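Local coordinates for protein gamma-hexachlorocyclohexane dehydrochlorinase (Novosphingobium barchaimii LL02, PDB 5KVB) that probably converts the pollutant lindane (gamma-hexachlorocyclohexane) into a tetrachlorocyclohexadiene by two successive dehydrochlorinations, at residues W75-Y81 and L102-V108; G110-I114 and G148-V152. One frame throughout, in Å; residues are numbered along the deposited sequence. Where two conformers were deposited one is given.

Interaction 1. Residues W75-Y81 and L102-V108; sequences WHDFIHY and LCLGNLV
L102 and Y81 form a hydrogen-bonded pair of the antiparallel hairpin, Y81 N reaching L102 O at 2.7 Å. The chi1 of C103, 174°, turns SG away from the backbone N and over one face of the H80 imidazole, 3.6 Å from H80 NE2. L104 exchanges two backbone bonds with I79 and sets CD1 at the edge of the Y81 ring. G105 has no side chain, and W75 CZ3 comes edge-on to within 3.7 Å of G105 C. N106 lies alongside D77: N106 ND2 meets D77 OD1 on its syn side at 2.9 Å, while D77 OD2 bonds Y142 of the second subunit and N106 OD1 bonds S113. L107 lays CD1 over one face of the W75 indole, a CH-pi contact 3.7 Å from the centroid of the six-membered ring; with an alanine here instead of W75, that methyl would probably lose its aromatic floor and a gap open beside G105. V108 CG2 sits over the H76 ring, and a water joins V108 O to H76 NE2. Strand 94-107 lies between 75-89 and 113-127, while helix 10-33 packs against F78 and I79 and supplies D32, whose OD1 bonds ND1 of H80, the probable proton acceptor.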
loop_
_atom_site.group_PDB
_atom_site.type_symbol
_atom_site.label_atom_id
_atom_site.label_comp_id
_atom_site.label_asym_id
_atom_site.label_seq_id
_atom_site.Cartn_x
_atom_site.Cartn_y
_atom_site.Cartn_z
ATOM N N TRP A 75 23.252 1.335 5.473
ATOM C CA TRP A 75 22.437 2.232 4.650
ATOM C C TRP A 75 22.499 3.696 5.106
ATOM O O TRP A 75 22.452 3.996 6.309
ATOM C CB TRP A 75 20.961 1.775 4.658
ATOM C CG TRP A 75 20.700 0.375 4.169
ATOM C CD1 TRP A 75 20.771 -0.775 4.901
ATOM C CD2 TRP A 75 20.293 -0.016 2.848
ATOM N NE1 TRP A 75 20.439 -1.854 4.120
ATOM C CE2 TRP A 75 20.146 -1.417 2.854
ATOM C CE3 TRP A 75 20.041 0.685 1.662
ATOM C CZ2 TRP A 75 19.761 -2.136 1.720
ATOM C CZ3 TRP A 75 19.658 -0.031 0.533
ATOM C CH2 TRP A 75 19.525 -1.429 0.573
ATOM N N HIS A 76 22.596 4.613 4.147
ATOM C CA HIS A 76 22.419 6.030 4.448
ATOM C C HIS A 76 20.977 6.279 4.878
ATOM O O HIS A 76 20.720 7.013 5.837
ATOM C CB HIS A 76 22.761 6.913 3.238
ATOM C CG HIS A 76 24.214 6.914 2.868
ATOM N ND1 HIS A 76 25.204 7.352 3.722
ATOM C CD2 HIS A 76 24.839 6.559 1.720
ATOM C CE1 HIS A 76 26.378 7.248 3.122
ATOM N NE2 HIS A 76 26.184 6.771 1.907
ATOM N N ASP A 77 20.048 5.662 4.152
ATOM C CA ASP A 77 18.626 5.766 4.454
ATOM C C ASP A 77 17.867 4.813 3.541
ATOM O O ASP A 77 18.402 4.367 2.528
ATOM C CB ASP A 77 18.125 7.195 4.251
ATOM C CG ASP A 77 18.065 7.575 2.794
ATOM O OD1 ASP A 77 19.104 7.987 2.238
ATOM O OD2 ASP A 77 16.978 7.432 2.193
ATOM N N PHE A 78 16.628 4.494 3.918
ATOM C CA PHE A 78 15.739 3.709 3.070
ATOM C C PHE A 78 14.286 3.933 3.457
ATOM O O PHE A 78 13.999 4.544 4.485
ATOM C CB PHE A 78 16.085 2.216 3.134
ATOM C CG PHE A 78 16.290 1.679 4.533
ATOM C CD1 PHE A 78 15.249 1.632 5.446
ATOM C CD2 PHE A 78 17.527 1.201 4.923
ATOM C CE1 PHE A 78 15.443 1.124 6.719
ATOM C CE2 PHE A 78 17.728 0.696 6.191
ATOM C CZ PHE A 78 16.685 0.661 7.092
ATOM N N ILE A 79 13.386 3.429 2.622
ATOM C CA ILE A 79 11.952 3.520 2.876
ATOM C C ILE A 79 11.326 2.188 2.481
ATOM O O ILE A 79 11.657 1.616 1.446
ATOM C CB ILE A 79 11.314 4.714 2.096
ATOM C CG1 ILE A 79 9.809 4.814 2.337
ATOM C CG2 ILE A 79 11.590 4.627 0.595
ATOM C CD1 ILE A 79 9.394 5.058 3.795
ATOM N N HIS A 80 10.442 1.675 3.343
ATOM C CA HIS A 80 9.724 0.421 3.093
ATOM C C HIS A 80 8.244 0.686 2.926
ATOM O O HIS A 80 7.592 1.152 3.862
ATOM C CB HIS A 80 9.897 -0.573 4.251
ATOM C CG HIS A 80 11.276 -1.138 4.388
ATOM N ND1 HIS A 80 12.334 -0.412 4.895
ATOM C CD2 HIS A 80 11.758 -2.379 4.129
ATOM C CE1 HIS A 80 13.416 -1.175 4.915
ATOM N NE2 HIS A 80 13.091 -2.374 4.461
ATOM N N TYR A 81 7.724 0.363 1.753
ATOM C CA TYR A 81 6.299 0.485 1.459
ATOM C C TYR A 81 5.609 -0.874 1.621
ATOM O O TYR A 81 5.848 -1.793 0.834
ATOM C CB TYR A 81 6.087 1.025 0.037
ATOM C CG TYR A 81 6.705 2.392 -0.223
ATOM C CD1 TYR A 81 6.103 3.548 0.259
ATOM C CD2 TYR A 81 7.876 2.520 -0.964
ATOM C CE1 TYR A 81 6.657 4.808 0.026
ATOM C CE2 TYR A 81 8.439 3.766 -1.198
ATOM C CZ TYR A 81 7.824 4.904 -0.709
ATOM O OH TYR A 81 8.363 6.154 -0.941
ATOM N N LEU A 102 7.911 -3.194 -0.680
ATOM C CA LEU A 102 8.799 -2.575 -1.671
ATOM C C LEU A 102 9.734 -1.627 -0.932
ATOM O O LEU A 102 9.279 -0.712 -0.240
ATOM C CB LEU A 102 7.993 -1.833 -2.744
ATOM C CG LEU A 102 8.805 -1.019 -3.762
ATOM C CD1 LEU A 102 9.715 -1.921 -4.603
ATOM C CD2 LEU A 102 7.843 -0.212 -4.647
ATOM N N CYS A 103 11.040 -1.846 -1.049
ATOM C CA CYS A 103 12.006 -1.007 -0.351
ATOM C C CYS A 103 12.898 -0.277 -1.343
ATOM O O CYS A 103 13.414 -0.887 -2.287
ATOM C CB CYS A 103 12.861 -1.845 0.613
ATOM S SG CYS A 103 14.225 -0.918 1.427
ATOM N N LEU A 104 13.045 1.029 -1.136
ATOM C CA LEU A 104 13.983 1.840 -1.915
ATOM C C LEU A 104 15.029 2.384 -0.965
ATOM O O LEU A 104 14.681 2.857 0.114
ATOM C CB LEU A 104 13.272 2.999 -2.613
ATOM C CG LEU A 104 12.072 2.620 -3.483
ATOM C CD1 LEU A 104 11.428 3.877 -4.070
ATOM C CD2 LEU A 104 12.471 1.625 -4.579
ATOM N N GLY A 105 16.302 2.343 -1.345
ATOM C CA GLY A 105 17.306 2.813 -0.416
ATOM C C GLY A 105 18.643 3.173 -1.013
ATOM O O GLY A 105 18.934 2.876 -2.171
ATOM N N ASN A 106 19.444 3.821 -0.178
ATOM C CA ASN A 106 20.785 4.271 -0.525
ATOM C C ASN A 106 21.802 3.487 0.301
ATOM O O ASN A 106 21.965 3.743 1.497
ATOM C CB ASN A 106 20.911 5.776 -0.281
ATOM C CG ASN A 106 20.032 6.596 -1.212
ATOM O OD1 ASN A 106 19.928 6.301 -2.399
ATOM N ND2 ASN A 106 19.382 7.622 -0.668
ATOM N N LEU A 107 22.455 2.520 -0.336
ATOM C CA LEU A 107 23.452 1.654 0.297
ATOM C C LEU A 107 24.788 2.380 0.466
ATOM O O LEU A 107 25.224 3.086 -0.444
ATOM C CB LEU A 107 23.647 0.391 -0.548
ATOM C CG LEU A 107 24.326 -0.852 0.033
ATOM C CD1 LEU A 107 23.444 -1.519 1.082
ATOM C CD2 LEU A 107 24.666 -1.829 -1.084
ATOM N N VAL A 108 25.439 2.212 1.613
ATOM C CA VAL A 108 26.751 2.837 1.829
ATOM C C VAL A 108 27.820 2.248 0.896
ATOM O O VAL A 108 28.519 2.993 0.195
ATOM C CB VAL A 108 27.208 2.685 3.296
ATOM C CG1 VAL A 108 28.637 3.192 3.463
ATOM C CG2 VAL A 108 26.273 3.436 4.223
HETATM O O HOH W 1 28.542 5.821 0.540
#

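Interaction 2. Residues G110-I114 and G148-V152; sequences GNQSI and GIHFV
S113 and H150 bring their CA atoms to 5.3 Å where the start of strand 113-127 meets the irregular chain after strand 130-145, with no backbone-to-backbone hydrogen bond between the two segments. In this SnoaL-like member of the NTF2 clan, the contact fastens the C-terminal tail to one end of the curved sheet. A water spans the two backbones, accepting from S113 N and donating to I149 O. The S113 side chain does the main work. Its OG stands beside the backbone N and anti to the carbonyl carbon (chi1 -76°), facing the tail, and takes the F151 N-H at 3.0 Å in a fairly straight bond of 163°. A second bond joins the same buried hydroxyl to N106 OD1, so tail and neighbouring strand share one oxygen. The F151 ring lies against the same serine through CD2, 3.7 Å from S113 CB. F151 also packs on L104, and its ring meets that of Y142 of the second subunit with nearly parallel planes; I149 touches I149 of both other subunits, which places the tail at the trimer interface. On the exposed side, the N111 amide and H150 imidazole planes are only 13° apart, with N111 ND2 3.8 Å from H150 CE1. Farther in, the F151 ring meets I114 O with its edge, CE2 lying 4.0 Å from that oxygen.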
loop_
_atom_site.group_PDB
_atom_site.type_symbol
_atom_site.label_atom_id
_atom_site.label_comp_id
_atom_site.label_asym_id
_atom_site.label_seq_id
_atom_site.Cartn_x
_atom_site.Cartn_y
_atom_site.Cartn_z
ATOM N N GLY A 110 29.642 1.199 -2.098
ATOM C CA GLY A 110 29.550 1.568 -3.500
ATOM C C GLY A 110 28.647 2.744 -3.833
ATOM O O GLY A 110 28.471 3.070 -5.010
ATOM N N ASN A 111 28.073 3.381 -2.808
ATOM C CA ASN A 111 27.122 4.485 -2.989
ATOM C C ASN A 111 25.978 4.140 -3.945
ATOM O O ASN A 111 25.543 4.978 -4.732
ATOM C CB ASN A 111 27.842 5.748 -3.494
ATOM C CG ASN A 111 26.950 6.985 -3.476
ATOM O OD1 ASN A 111 26.242 7.237 -2.501
ATOM N ND2 ASN A 111 26.960 7.743 -4.570
ATOM N N GLN A 112 25.476 2.912 -3.850
ATOM C CA GLN A 112 24.476 2.406 -4.778
ATOM C C GLN A 112 23.053 2.628 -4.287
ATOM O O GLN A 112 22.769 2.446 -3.104
ATOM C CB GLN A 112 24.673 0.908 -5.004
ATOM C CG GLN A 112 26.059 0.520 -5.467
ATOM C CD GLN A 112 26.252 -0.981 -5.485
ATOM O OE1 GLN A 112 26.817 -1.559 -4.553
ATOM N NE2 GLN A 112 25.781 -1.620 -6.538
ATOM N N SER A 113 22.157 2.994 -5.194
ATOM C CA SER A 113 20.735 2.933 -4.864
ATOM C C SER A 113 20.215 1.548 -5.231
ATOM O O SER A 113 20.619 0.964 -6.235
ATOM C CB SER A 113 19.939 4.025 -5.580
ATOM O OG SER A 113 20.140 5.294 -4.976
ATOM N N ILE A 114 19.312 1.031 -4.399
ATOM C CA ILE A 114 18.843 -0.352 -4.487
ATOM C C ILE A 114 17.316 -0.408 -4.441
ATOM O O ILE A 114 16.692 0.341 -3.683
ATOM C CB ILE A 114 19.380 -1.213 -3.314
ATOM C CG1 ILE A 114 20.905 -1.100 -3.184
ATOM C CG2 ILE A 114 18.937 -2.679 -3.449
ATOM C CD1 ILE A 114 21.666 -1.756 -4.304
ATOM N N GLY A 148 22.831 4.101 -12.656
ATOM C CA GLY A 148 22.579 5.437 -13.168
ATOM C C GLY A 148 21.523 6.208 -12.402
ATOM O O GLY A 148 21.205 7.343 -12.755
ATOM N N ILE A 149 20.983 5.596 -11.354
ATOM C CA ILE A 149 19.942 6.226 -10.546
ATOM C C ILE A 149 20.381 6.335 -9.096
ATOM O O ILE A 149 20.810 5.347 -8.498
ATOM C CB ILE A 149 18.613 5.436 -10.617
ATOM C CG1 ILE A 149 18.041 5.495 -12.033
ATOM C CG2 ILE A 149 17.599 5.976 -9.600
ATOM C CD1 ILE A 149 16.871 4.572 -12.261
ATOM N N HIS A 150 20.283 7.538 -8.540
ATOM C CA HIS A 150 20.590 7.759 -7.136
ATOM C C HIS A 150 19.465 8.550 -6.484
ATOM O O HIS A 150 19.134 9.660 -6.924
ATOM C CB HIS A 150 21.926 8.489 -6.975
ATOM C CG HIS A 150 23.103 7.676 -7.406
ATOM N ND1 HIS A 150 23.716 6.756 -6.582
ATOM C CD2 HIS A 150 23.771 7.635 -8.583
ATOM C CE1 HIS A 150 24.714 6.184 -7.234
ATOM N NE2 HIS A 150 24.768 6.700 -8.449
ATOM N N PHE A 151 18.876 7.979 -5.435
ATOM C CA PHE A 151 17.777 8.644 -4.743
ATOM C C PHE A 151 18.316 9.822 -3.946
ATOM O O PHE A 151 19.123 9.649 -3.032
ATOM C CB PHE A 151 17.022 7.672 -3.824
ATOM C CG PHE A 151 16.416 6.500 -4.545
ATOM C CD1 PHE A 151 15.521 6.697 -5.593
ATOM C CD2 PHE A 151 16.740 5.201 -4.181
ATOM C CE1 PHE A 151 14.969 5.619 -6.265
ATOM C CE2 PHE A 151 16.191 4.116 -4.841
ATOM C CZ PHE A 151 15.301 4.319 -5.886
ATOM N N VAL A 152 17.869 11.018 -4.305
ATOM C CA VAL A 152 18.338 12.251 -3.684
ATOM C C VAL A 152 17.172 13.136 -3.215
ATOM O O VAL A 152 16.080 13.068 -3.773
ATOM C CB VAL A 152 19.220 13.058 -4.672
ATOM C CG1 VAL A 152 20.526 12.332 -4.942
ATOM C CG2 VAL A 152 18.472 13.300 -5.976
HETATM O O HOH W 2 22.745 3.450 -7.991
#

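How the interactions relate
From the N terminus, helix 10-33, the short strands 47-51 and 55-58 and helix 59-71 come before strand 75-89. Interaction 1 closes the hairpin of 75-89 and 94-107, a loop of 20 residues that is nearly all strand. Interaction 2 opens at 110-114, leading into strand 113-127; it closes only after strand 130-145 has come back, when the tail at 148-152 returns to 110-114. The two contacts are therefore in series, neither nested nor crossed. They touch side by side: L107 N and Q112 O are 2.8 Å apart, a probable hydrogen bond between the two contacts. Together they tie strand 75-89, an outermost strand of the sheet within this chain, to the C-terminal tail, and both reach the second subunit.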